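Local atomic coordinates of AAA ATPase, central region (Enterococcus faecium, PDB entry 2R9G), a protein that probably couples ATP hydrolysis to work on DNA as a MgsA-type AAA+ ATPase, whose C-terminal region assembles as four chains in this crystal. Residues Y15-A20 against L34-R39; S24-D29 against Y58-L63; S48-L53 against N74-A79. All coordinates share one frame; numbering follows the deposited sequence. Where two conformers were deposited one is given.

In the fold
The three contacts join four successive helices of an all-helical region: contact 1 pairs helix 14-26 with helix 30-43, contact 2 pairs the end of helix 14-26 with that of helix 46-61, and contact 3 pairs helix 46-61 with helix 66-82. Their centres lie about 14 to 15 Å apart, and each touches the other two. Tyr36 CD2 meets Ser24 OG at 3.5 Å, Leu37 CD1 meets Ile49 CG2 at 3.7 Å, and Ile25 CD1 meets Leu53 CD1 at 3.8 Å. All three also adjoin the second subunit. The acetate beside contact 3 probably comes from the crystallisation liquor, so it is no evidence for a functional site.

Contact 1. Residues Y15-A20 against L34-R39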
# COMPACT_ATOMS: atom_id res chain seq x y z
N TYR C 15 -28.72 9.23 -6.44
CA TYR C 15 -27.73 9.77 -7.36
C TYR C 15 -27.37 11.25 -7.11
O TYR C 15 -26.31 11.71 -7.54
CB TYR C 15 -28.09 9.50 -8.83
CG TYR C 15 -29.50 9.89 -9.25
CD1 TYR C 15 -30.46 8.91 -9.51
CD2 TYR C 15 -29.86 11.23 -9.40
CE1 TYR C 15 -31.75 9.27 -9.91
CE2 TYR C 15 -31.14 11.60 -9.80
CZ TYR C 15 -32.08 10.62 -10.05
OH TYR C 15 -33.35 10.99 -10.44
N ASP C 16 -28.26 11.98 -6.43
CA ASP C 16 -27.98 13.36 -6.01
C ASP C 16 -27.11 13.44 -4.76
O ASP C 16 -26.34 14.40 -4.60
CB ASP C 16 -29.29 14.13 -5.77
CG ASP C 16 -29.96 14.56 -7.06
OD1 ASP C 16 -29.28 14.65 -8.11
OD2 ASP C 16 -31.18 14.82 -7.02
N VAL C 17 -27.27 12.47 -3.86
CA VAL C 17 -26.44 12.36 -2.66
C VAL C 17 -25.04 11.93 -3.07
O VAL C 17 -24.05 12.48 -2.60
CB VAL C 17 -27.04 11.40 -1.59
CG1 VAL C 17 -26.21 11.40 -0.32
CG2 VAL C 17 -28.46 11.79 -1.25
N ILE C 18 -24.98 10.96 -3.99
CA ILE C 18 -23.75 10.44 -4.58
C ILE C 18 -22.97 11.56 -5.29
O ILE C 18 -21.75 11.66 -5.13
CB ILE C 18 -24.07 9.25 -5.56
CG1 ILE C 18 -24.23 7.93 -4.79
CG2 ILE C 18 -23.06 9.11 -6.68
CD1 ILE C 18 -22.98 7.44 -4.06
N SER C 19 -23.70 12.39 -6.04
CA SER C 19 -23.12 13.54 -6.74
C SER C 19 -22.56 14.57 -5.75
O SER C 19 -21.43 15.00 -5.90
CB SER C 19 -24.17 14.19 -7.66
OG SER C 19 -23.67 15.36 -8.27
N ALA C 20 -23.35 14.92 -4.73
CA ALA C 20 -22.92 15.88 -3.70
C ALA C 20 -21.73 15.40 -2.86
O ALA C 20 -20.90 16.19 -2.45
CB ALA C 20 -24.08 16.25 -2.82
N LEU C 34 -18.55 14.37 4.91
CA LEU C 34 -18.91 13.47 6.00
C LEU C 34 -20.42 13.44 6.21
O LEU C 34 -20.98 12.40 6.55
CB LEU C 34 -18.18 13.84 7.29
CG LEU C 34 -16.69 13.46 7.30
CD1 LEU C 34 -16.09 13.86 8.63
CD2 LEU C 34 -16.44 11.98 7.04
N HIS C 35 -21.08 14.58 5.97
CA HIS C 35 -22.53 14.64 5.98
C HIS C 35 -23.14 13.74 4.92
O HIS C 35 -24.05 12.96 5.21
CB HIS C 35 -23.02 16.08 5.79
CG HIS C 35 -24.45 16.16 5.35
ND1 HIS C 35 -25.49 15.87 6.20
CD2 HIS C 35 -25.00 16.46 4.15
CE1 HIS C 35 -26.63 16.01 5.54
NE2 HIS C 35 -26.36 16.36 4.30
N TYR C 36 -22.62 13.83 3.69
CA TYR C 36 -23.13 13.01 2.59
C TYR C 36 -22.74 11.54 2.71
O TYR C 36 -23.52 10.68 2.32
CB TYR C 36 -22.75 13.57 1.21
CG TYR C 36 -23.43 14.90 0.95
CD1 TYR C 36 -24.82 14.99 0.88
CD2 TYR C 36 -22.68 16.06 0.83
CE1 TYR C 36 -25.45 16.22 0.66
CE2 TYR C 36 -23.28 17.29 0.63
CZ TYR C 36 -24.66 17.36 0.54
OH TYR C 36 -25.24 18.59 0.32
N LEU C 37 -21.56 11.27 3.28
CA LEU C 37 -21.18 9.88 3.59
C LEU C 37 -22.18 9.28 4.58
O LEU C 37 -22.66 8.16 4.37
CB LEU C 37 -19.74 9.76 4.10
CG LEU C 37 -19.27 8.40 4.65
CD1 LEU C 37 -19.47 7.26 3.65
CD2 LEU C 37 -17.82 8.47 5.10
N ALA C 38 -22.51 10.06 5.61
CA ALA C 38 -23.46 9.66 6.64
C ALA C 38 -24.83 9.29 6.08
O ALA C 38 -25.42 8.31 6.50
CB ALA C 38 -23.58 10.75 7.68
N ARG C 39 -25.31 10.09 5.13
CA ARG C 39 -26.58 9.85 4.45
C ARG C 39 -26.54 8.57 3.63
O ARG C 39 -27.52 7.83 3.58
CB ARG C 39 -26.92 11.01 3.53
CG ARG C 39 -27.40 12.23 4.27
CD ARG C 39 -27.57 13.40 3.36
NE ARG C 39 -28.83 13.39 2.63
CZ ARG C 39 -29.40 14.47 2.12
NH1 ARG C 39 -28.83 15.67 2.26
NH2 ARG C 39 -30.55 14.36 1.47
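Arg39 NH2 is gripped by two carboxylates, Asp8 OD1 and Asp12 OD1, both in salt bridges, while Val17 of the facing helix packs against the base of the same side chain. The other terminal nitrogen, Arg39 NH1, donates to His35 NE2 at 3.3 Å; the bond is fairly straight, and the imidazole nitrogen lies close to the guanidinium plane. A bend at chi3 turns the guanidinium back to His35, one helical turn earlier, so that acids and imidazole together would restrict its rotation. Below this polar end, Val17 CG1 reaches Arg39 CB at 3.9 Å and the carbonyl oxygen Tyr36 O at 3.8 Å. The axes of 15-20 and 34-39 approach to 9.3 Å at 150°, the near-antiparallel pairing of a helical hairpin made by helices 14-26 and 30-43. The CA atoms of Val17 and Tyr36, 6.2 Å apart, mark the nearest point of the two backbones. Further along, Ala20 CB sits over the middle of the Tyr36 ring, 3.6 Å from its centroid and 10° off the normal, a well-centred CH-pi contact. His35 CD2 occupies the opposite face, 3.5 Å above the ring plane, and the phenol is thus sandwiched between a methyl and an imidazole edge. Val17 CG1 adds an oblique apolar touch at Tyr36 CD1 (4.0 Å). CG anti to the carbonyl carbon (chi1 -66°) aims the Tyr36 ring at helix 14-26, and its OH hydrogen-bonds Tyr162 O of the second subunit, whose Pro127 also packs on Tyr36.

Contact 2. Residues S24-D29 against Y58-L63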
# COMPACT_ATOMS: atom_id res chain seq x y z
N SER C 24 -18.29 17.40 -2.87
CA SER C 24 -17.76 17.84 -1.56
C SER C 24 -16.30 17.44 -1.34
O SER C 24 -15.50 18.26 -0.88
CB SER C 24 -18.61 17.28 -0.40
OG SER C 24 -19.94 17.76 -0.42
N ILE C 25 -15.95 16.19 -1.66
CA ILE C 25 -14.57 15.72 -1.49
C ILE C 25 -13.64 16.43 -2.46
O ILE C 25 -12.62 16.99 -2.04
CB ILE C 25 -14.43 14.17 -1.61
CG1 ILE C 25 -15.30 13.46 -0.58
CG2 ILE C 25 -12.98 13.76 -1.43
CD1 ILE C 25 -15.26 11.94 -0.60
N ARG C 26 -14.02 16.44 -3.74
CA ARG C 26 -13.33 17.22 -4.79
C ARG C 26 -13.14 18.68 -4.36
O ARG C 26 -12.08 19.29 -4.62
CB ARG C 26 -14.13 17.13 -6.10
CG ARG C 26 -13.57 17.88 -7.30
CD ARG C 26 -14.61 17.94 -8.42
NE ARG C 26 -14.88 16.64 -9.06
CZ ARG C 26 -16.05 16.29 -9.60
NH1 ARG C 26 -16.18 15.10 -10.17
NH2 ARG C 26 -17.08 17.13 -9.59
N GLY C 27 -14.13 19.21 -3.65
CA GLY C 27 -14.13 20.60 -3.21
C GLY C 27 -13.51 20.90 -1.86
O GLY C 27 -13.62 22.03 -1.37
N SER C 28 -12.87 19.89 -1.28
CA SER C 28 -12.11 19.99 -0.02
C SER C 28 -12.93 20.33 1.22
O SER C 28 -12.40 20.89 2.19
CB SER C 28 -10.89 20.93 -0.17
OG SER C 28 -10.01 20.49 -1.19
N ASP C 29 -14.21 19.98 1.21
CA ASP C 29 -15.09 20.26 2.35
C ASP C 29 -15.31 18.98 3.15
O ASP C 29 -16.19 18.19 2.83
CB ASP C 29 -16.43 20.82 1.85
CG ASP C 29 -17.26 21.48 2.96
OD1 ASP C 29 -17.19 21.04 4.13
OD2 ASP C 29 -18.00 22.44 2.64
N TYR C 58 -9.15 8.53 -7.26
CA TYR C 58 -8.39 8.45 -8.49
C TYR C 58 -8.72 9.55 -9.51
O TYR C 58 -7.88 9.88 -10.34
CB TYR C 58 -8.55 7.09 -9.13
CG TYR C 58 -7.77 5.97 -8.46
CD1 TYR C 58 -6.38 5.90 -8.54
CD2 TYR C 58 -8.44 4.95 -7.79
CE1 TYR C 58 -5.68 4.85 -7.94
CE2 TYR C 58 -7.75 3.91 -7.19
CZ TYR C 58 -6.38 3.87 -7.26
OH TYR C 58 -5.71 2.82 -6.67
N GLU C 59 -9.93 10.08 -9.47
CA GLU C 59 -10.33 11.14 -10.39
C GLU C 59 -9.84 12.49 -9.90
O GLU C 59 -9.19 13.22 -10.63
CB GLU C 59 -11.86 11.18 -10.57
CG GLU C 59 -12.33 12.13 -11.63
CD GLU C 59 -13.85 12.22 -11.72
OE1 GLU C 59 -14.53 11.17 -11.71
OE2 GLU C 59 -14.35 13.36 -11.81
N ASP C 60 -10.15 12.79 -8.64
CA ASP C 60 -9.98 14.14 -8.13
C ASP C 60 -8.72 14.35 -7.32
O ASP C 60 -8.21 15.47 -7.25
CB ASP C 60 -11.23 14.55 -7.35
CG ASP C 60 -12.46 14.65 -8.25
OD1 ASP C 60 -12.37 15.31 -9.31
OD2 ASP C 60 -13.51 14.06 -7.92
N ILE C 61 -8.20 13.29 -6.71
CA ILE C 61 -6.97 13.40 -5.94
C ILE C 61 -5.83 12.94 -6.83
O ILE C 61 -4.94 13.73 -7.15
CB ILE C 61 -7.07 12.68 -4.55
CG1 ILE C 61 -7.84 13.56 -3.55
CG2 ILE C 61 -5.69 12.35 -3.97
CD1 ILE C 61 -9.38 13.58 -3.72
N GLY C 62 -5.88 11.68 -7.28
CA GLY C 62 -4.99 11.18 -8.34
C GLY C 62 -3.51 11.34 -8.04
O GLY C 62 -3.02 10.82 -7.04
N LEU C 63 -2.82 12.10 -8.89
CA LEU C 63 -1.39 12.37 -8.73
C LEU C 63 -1.07 13.41 -7.66
O LEU C 63 0.09 13.60 -7.29
CB LEU C 63 -0.77 12.80 -10.06
CG LEU C 63 -0.85 11.82 -11.23
CD1 LEU C 63 -0.32 12.48 -12.46
CD2 LEU C 63 -0.10 10.51 -10.97
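Ile25 CG2 touches Ile61 CD1 at 4.3 Å, at the apolar border of a buried salt-bridge network formed by Arg26, Glu59 and Asp60 where helices 14-26 and 46-61 both end. Arg26 follows, with CG anti to the backbone N (chi1 180°), and its methylenes run past the Asp60 carboxylate, CG lying 3.5 Å from Asp60 OD1. A bend at chi3 then brings NE to the same oxygen, at 2.9 Å and 158°. The acceptor lies near the guanidinium plane, but the donor comes from above the carboxylate plane, and the two flat groups stand 78° apart. Arg26 NH1 makes a weak, more bent bond to Glu59 OE2 (3.0 Å). Neighbouring groups complete the grip: Tyr147 OH of the second subunit bonds Arg26 NH2, His151 NE2 of that subunit shares Asp60 OD1, and Gln22 NE2 holds Asp60 OD2. At Gly27 the chain leaves the helix, in a Schellman motif with Ser28 at positive phi: Ser28 N bonds Ile25 O, and Asp29 N bonds Ser24 O at 3.0 Å. Asp29, N-cap of the next helix, directs OD1 to Ala32 N.

Contact 3. Residues S48-L53 against N74-A79; sequences SICRRL and NAVLAA. With ACT (acetate ion), chain R.
Cys50 and Val76 form the tight centre of this contact, their CA atoms 5.6 Å apart. Both valine methyls bear on Cys50 CB, with CG1 and CG2 each 3.7 Å from it, and CG2 also lies 3.6 Å from the carbonyl oxygen Cys50 O. Val76 holds CG1 anti to its backbone nitrogen (chi1 162°), which sets the fork of the side chain astride the cysteine. Beyond the fork, Cys50 SG rests on Ala79 CB at 3.8 Å. No hydrogen bond spans the two segments; the buried join between consecutive helices 46-61 and 66-82 is made mainly by methyl, methylene and sulfur contacts, and it is small, with 148 Å² buried in all. The other flank of 48-53 is looser and polar. Arg51, partly exposed, points its CB away from 74-79, and its guanidinium edge faces an acetate ion: NH2 donates to acetate O at 2.7 Å and 162°, while NE gives a longer bond to acetate OXT, 3.3 Å. Arg52 lies beside the same anion, and its NH2 appears to salt-bridge Glu86 of the third subunit, less certainly because two conformers were deposited. Inward, helix 46-61 is packed by three others: Ile49 meets Leu37, Leu40 and Val41 of helix 30-43, Leu53 meets Phe21 and Ile25 of helix 14-26, and Leu91 of helix 88-100 touches both Ile49 and Leu53, while Val94 of that helix bridges Leu53 to Ala75 of helix 66-82.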
# COMPACT_ATOMS: atom_id res chain seq x y z
N SER C 48 -21.94 0.61 -3.26
CA SER C 48 -21.94 1.85 -4.03
C SER C 48 -21.04 2.92 -3.43
O SER C 48 -20.33 3.61 -4.17
CB SER C 48 -23.36 2.39 -4.20
OG SER C 48 -23.32 3.70 -4.72
N ILE C 49 -21.06 3.06 -2.11
CA ILE C 49 -20.17 3.99 -1.41
C ILE C 49 -18.71 3.68 -1.77
O ILE C 49 -17.94 4.58 -2.12
CB ILE C 49 -20.32 3.95 0.14
CG1 ILE C 49 -21.76 4.28 0.57
CG2 ILE C 49 -19.35 4.94 0.79
CD1 ILE C 49 -22.10 3.91 2.03
N CYS C 50 -18.35 2.40 -1.70
CA CYS C 50 -17.01 1.93 -1.95
C CYS C 50 -16.56 2.23 -3.37
O CYS C 50 -15.43 2.69 -3.58
CB CYS C 50 -16.91 0.43 -1.66
SG CYS C 50 -16.95 0.02 0.08
N ARG C 51 -17.46 1.99 -4.33
CA ARG C 51 -17.19 2.24 -5.74
C ARG C 51 -16.96 3.71 -6.00
O ARG C 51 -15.96 4.08 -6.62
CB ARG C 51 -18.32 1.72 -6.62
CG ARG C 51 -18.17 0.28 -7.04
CD ARG C 51 -19.11 -0.08 -8.19
NE ARG C 51 -20.51 0.11 -7.83
CZ ARG C 51 -21.26 -0.79 -7.19
NH1 ARG C 51 -20.75 -1.96 -6.83
NH2 ARG C 51 -22.53 -0.52 -6.91
N ARG C 52 -17.87 4.54 -5.49
CA ARG C 52 -17.74 5.98 -5.63
C ARG C 52 -16.49 6.54 -4.97
O ARG C 52 -15.83 7.42 -5.53
CB ARG C 52 -18.99 6.69 -5.13
CG ARG C 52 -19.86 7.21 -6.26
CD ARG C 52 -20.82 6.17 -6.84
NE ARG C 52 -20.19 5.12 -7.63
CZ ARG C 52 -19.70 5.26 -8.86
NH1 ARG C 52 -19.74 6.43 -9.49
NH2 ARG C 52 -19.17 4.22 -9.47
N LEU C 53 -16.14 6.02 -3.79
CA LEU C 53 -14.92 6.46 -3.10
C LEU C 53 -13.64 6.19 -3.89
O LEU C 53 -12.76 7.05 -3.93
CB LEU C 53 -14.83 5.86 -1.70
CG LEU C 53 -14.20 6.77 -0.63
CD1 LEU C 53 -14.48 8.24 -0.90
CD2 LEU C 53 -14.76 6.40 0.71
N ASN C 74 -7.42 -0.13 -0.08
CA ASN C 74 -7.25 -0.80 1.21
C ASN C 74 -8.50 -0.67 2.07
O ASN C 74 -9.04 -1.67 2.55
CB ASN C 74 -6.01 -0.27 1.97
CG ASN C 74 -4.71 -0.56 1.25
OD1 ASN C 74 -4.45 -0.03 0.16
ND2 ASN C 74 -3.86 -1.38 1.86
N ALA C 75 -8.98 0.57 2.22
CA ALA C 75 -10.17 0.89 3.02
C ALA C 75 -11.42 0.17 2.53
O ALA C 75 -12.22 -0.28 3.35
CB ALA C 75 -10.40 2.39 3.05
N VAL C 76 -11.57 0.05 1.22
CA VAL C 76 -12.70 -0.64 0.59
C VAL C 76 -12.66 -2.14 0.87
O VAL C 76 -13.70 -2.74 1.16
CB VAL C 76 -12.76 -0.33 -0.94
CG1 VAL C 76 -13.62 -1.35 -1.72
CG2 VAL C 76 -13.28 1.09 -1.16
N LEU C 77 -11.46 -2.72 0.83
CA LEU C 77 -11.29 -4.14 1.15
C LEU C 77 -11.59 -4.39 2.61
O LEU C 77 -12.15 -5.44 2.96
CB LEU C 77 -9.89 -4.64 0.80
CG LEU C 77 -9.47 -4.71 -0.68
CD1 LEU C 77 -8.01 -5.09 -0.80
CD2 LEU C 77 -10.35 -5.66 -1.48
N ALA C 78 -11.24 -3.43 3.46
CA ALA C 78 -11.60 -3.46 4.87
C ALA C 78 -13.13 -3.39 5.06
O ALA C 78 -13.68 -4.16 5.84
CB ALA C 78 -10.90 -2.30 5.63
N ALA C 79 -13.79 -2.50 4.32
CA ALA C 79 -15.25 -2.32 4.33
C ALA C 79 -16.06 -3.56 3.91
O ALA C 79 -17.04 -3.91 4.57
CB ALA C 79 -15.65 -1.12 3.47
C ACT R . -22.99 2.93 -7.84
O ACT R . -23.33 1.75 -8.07
OXT ACT R . -21.78 3.10 -7.61
CH3 ACT R . -23.96 4.08 -7.83